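Local coordinates for protein 361aa long hypothetical D-aminopeptidase (Pyrococcus horikoshii, PDB 2DRH) that is of unknown function but belongs to the S58 (DmpA-like) peptidase family and may therefore act as an aminopeptidase, at residues 25-30 and 53-58. Residues are numbered along the deposited sequence; the frame is centred on the assembly and turned at random.
Sequences KGVKVG and TAILPH
Lys28 and Gly30 pair with Leu56 and Ala54 through four backbone hydrogen bonds, zipping residues 28-30 against 53-56 as antiparallel strands (166° between their directions). Leu56 N gives a nearly straight bond to Lys28 O (2.9 Å, 171° at the hydrogen), and Lys28 N returns a longer one to Leu56 O (3.2 Å); Gly30 and Ala54 exchange bonds in the same way at the next hydrogen-bonded pair, two residues on. Val29 and Ile55 form the non-hydrogen-bonded pair between them, where CA-H...O contacts run from Val29 CA to Ala54 O and from Ile55 CA to Lys28 O. The ladder ends at Lys28 and Leu56, but the chains stay side by side to Gly26 and His58: Gly26 O accepts a CA-H...O contact from His58 CA (3.3 Å), and one water donates to both Lys25 O (2.9 Å) and Pro57 O (2.8 Å).

Val27 CG2 lies against Pro57 O (3.4 Å), while its CG1 meets Ile55 CG2. On the face carrying Val29 and Ile55, Val29 CG2 meets Ile55 CG1 at 4.4 Å. Val29 CG1, anti to the backbone N (chi1 180°), reaches Thr53 CG2 at 4.0 Å, the two side chains crossing at a slant. Thr53 OG1 is hydrogen-bonded to Ala172 N and His31 ND1. Lys28, Leu56 and Ala54 occupy the other face, where Ala54 packs on helix 151-160.

This is the open end of the hairpin, where strand 28-36 starts and strand 48-56 finishes. Backbone bonds set the register, and apolar branches of Val29 and Ile55 face Leu204 of strand 198-207 in a largely buried contact.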
loop_
_atom_site.group_PDB
_atom_site.type_symbol
_atom_site.label_atom_id
_atom_site.label_comp_id
_atom_site.label_asym_id
_atom_site.label_seq_id
_atom_site.Cartn_x
_atom_site.Cartn_y
_atom_site.Cartn_z
ATOM N N LYS A 25 16.796 -26.129 2.947
ATOM C CA LYS A 25 16.673 -27.344 2.151
ATOM C C LYS A 25 15.724 -27.220 0.966
ATOM O O LYS A 25 14.567 -26.816 1.116
ATOM C CB LYS A 25 16.236 -28.521 3.035
ATOM C CG LYS A 25 14.795 -28.452 3.513
ATOM C CD LYS A 25 14.623 -27.473 4.667
ATOM C CE LYS A 25 13.160 -27.112 4.879
ATOM N NZ LYS A 25 12.655 -26.280 3.744
ATOM N N GLY A 26 16.222 -27.577 -0.214
ATOM C CA GLY A 26 15.404 -27.512 -1.409
ATOM C C GLY A 26 15.718 -26.314 -2.283
ATOM O O GLY A 26 15.581 -26.384 -3.506
ATOM N N VAL A 27 16.134 -25.212 -1.663
ATOM C CA VAL A 27 16.467 -24.004 -2.416
ATOM C C VAL A 27 17.737 -24.247 -3.226
ATOM O O VAL A 27 18.680 -24.867 -2.741
ATOM C CB VAL A 27 16.674 -22.789 -1.466
ATOM C CG1 VAL A 27 17.167 -21.571 -2.248
ATOM C CG2 VAL A 27 15.363 -22.461 -0.768
ATOM N N LYS A 28 17.751 -23.764 -4.464
ATOM C CA LYS A 28 18.905 -23.931 -5.338
ATOM C C LYS A 28 19.222 -22.649 -6.111
ATOM O O LYS A 28 18.320 -21.875 -6.435
ATOM C CB LYS A 28 18.646 -25.092 -6.299
ATOM C CG LYS A 28 18.538 -26.445 -5.579
ATOM C CD LYS A 28 17.982 -27.532 -6.482
ATOM C CE LYS A 28 18.877 -27.782 -7.681
ATOM N NZ LYS A 28 18.198 -28.654 -8.690
ATOM N N VAL A 29 20.511 -22.435 -6.392
ATOM C CA VAL A 29 20.974 -21.246 -7.113
ATOM C C VAL A 29 21.876 -21.607 -8.294
ATOM O O VAL A 29 22.808 -22.404 -8.156
ATOM C CB VAL A 29 21.772 -20.289 -6.189
ATOM C CG1 VAL A 29 22.235 -19.076 -6.975
ATOM C CG2 VAL A 29 20.917 -19.851 -5.015
ATOM N N GLY A 30 21.593 -21.010 -9.448
ATOM C CA GLY A 30 22.383 -21.262 -10.641
ATOM C C GLY A 30 22.795 -19.957 -11.301
ATOM O O GLY A 30 22.045 -18.980 -11.254
ATOM N N THR A 53 21.041 -14.920 -12.911
ATOM C CA THR A 53 21.077 -15.753 -11.719
ATOM C C THR A 53 19.658 -16.248 -11.456
ATOM O O THR A 53 18.703 -15.460 -11.449
ATOM C CB THR A 53 21.570 -14.968 -10.485
ATOM O OG1 THR A 53 22.933 -14.570 -10.677
ATOM C CG2 THR A 53 21.464 -15.829 -9.232
ATOM N N ALA A 54 19.525 -17.553 -11.244
ATOM C CA ALA A 54 18.228 -18.156 -10.992
ATOM C C ALA A 54 18.131 -18.733 -9.584
ATOM O O ALA A 54 19.056 -19.383 -9.110
ATOM C CB ALA A 54 17.967 -19.251 -12.020
ATOM N N ILE A 55 17.011 -18.477 -8.915
ATOM C CA ILE A 55 16.788 -19.003 -7.575
ATOM C C ILE A 55 15.506 -19.827 -7.620
ATOM O O ILE A 55 14.437 -19.315 -7.966
ATOM C CB ILE A 55 16.622 -17.882 -6.499
ATOM C CG1 ILE A 55 17.859 -16.978 -6.459
ATOM C CG2 ILE A 55 16.425 -18.508 -5.121
ATOM C CD1 ILE A 55 17.747 -15.729 -7.322
ATOM N N LEU A 56 15.627 -21.109 -7.283
ATOM C CA LEU A 56 14.488 -22.020 -7.271
ATOM C C LEU A 56 14.035 -22.212 -5.832
ATOM O O LEU A 56 14.837 -22.565 -4.967
ATOM C CB LEU A 56 14.885 -23.379 -7.859
ATOM C CG LEU A 56 15.199 -23.481 -9.353
ATOM C CD1 LEU A 56 16.201 -22.417 -9.773
ATOM C CD2 LEU A 56 15.738 -24.878 -9.649
ATOM N N PRO A 57 12.749 -21.951 -5.549
ATOM C CA PRO A 57 12.205 -22.107 -4.196
ATOM C C PRO A 57 12.409 -23.533 -3.675
ATOM O O PRO A 57 12.733 -23.733 -2.503
ATOM C CB PRO A 57 10.735 -21.753 -4.376
ATOM C CG PRO A 57 10.794 -20.699 -5.445
ATOM C CD PRO A 57 11.771 -21.293 -6.432
ATOM N N HIS A 58 12.198 -24.511 -4.554
ATOM C CA HIS A 58 12.393 -25.920 -4.224
ATOM C C HIS A 58 12.816 -26.671 -5.485
ATOM O O HIS A 58 13.129 -26.045 -6.501
ATOM C CB HIS A 58 11.133 -26.541 -3.586
ATOM C CG HIS A 58 9.908 -26.483 -4.443
ATOM N ND1 HIS A 58 9.750 -27.256 -5.573
ATOM C CD2 HIS A 58 8.773 -25.755 -4.322
ATOM C CE1 HIS A 58 8.571 -27.006 -6.113
ATOM N NE2 HIS A 58 7.958 -26.098 -5.373
HETATM O O HOH W 1 12.738 -26.045 -0.980
#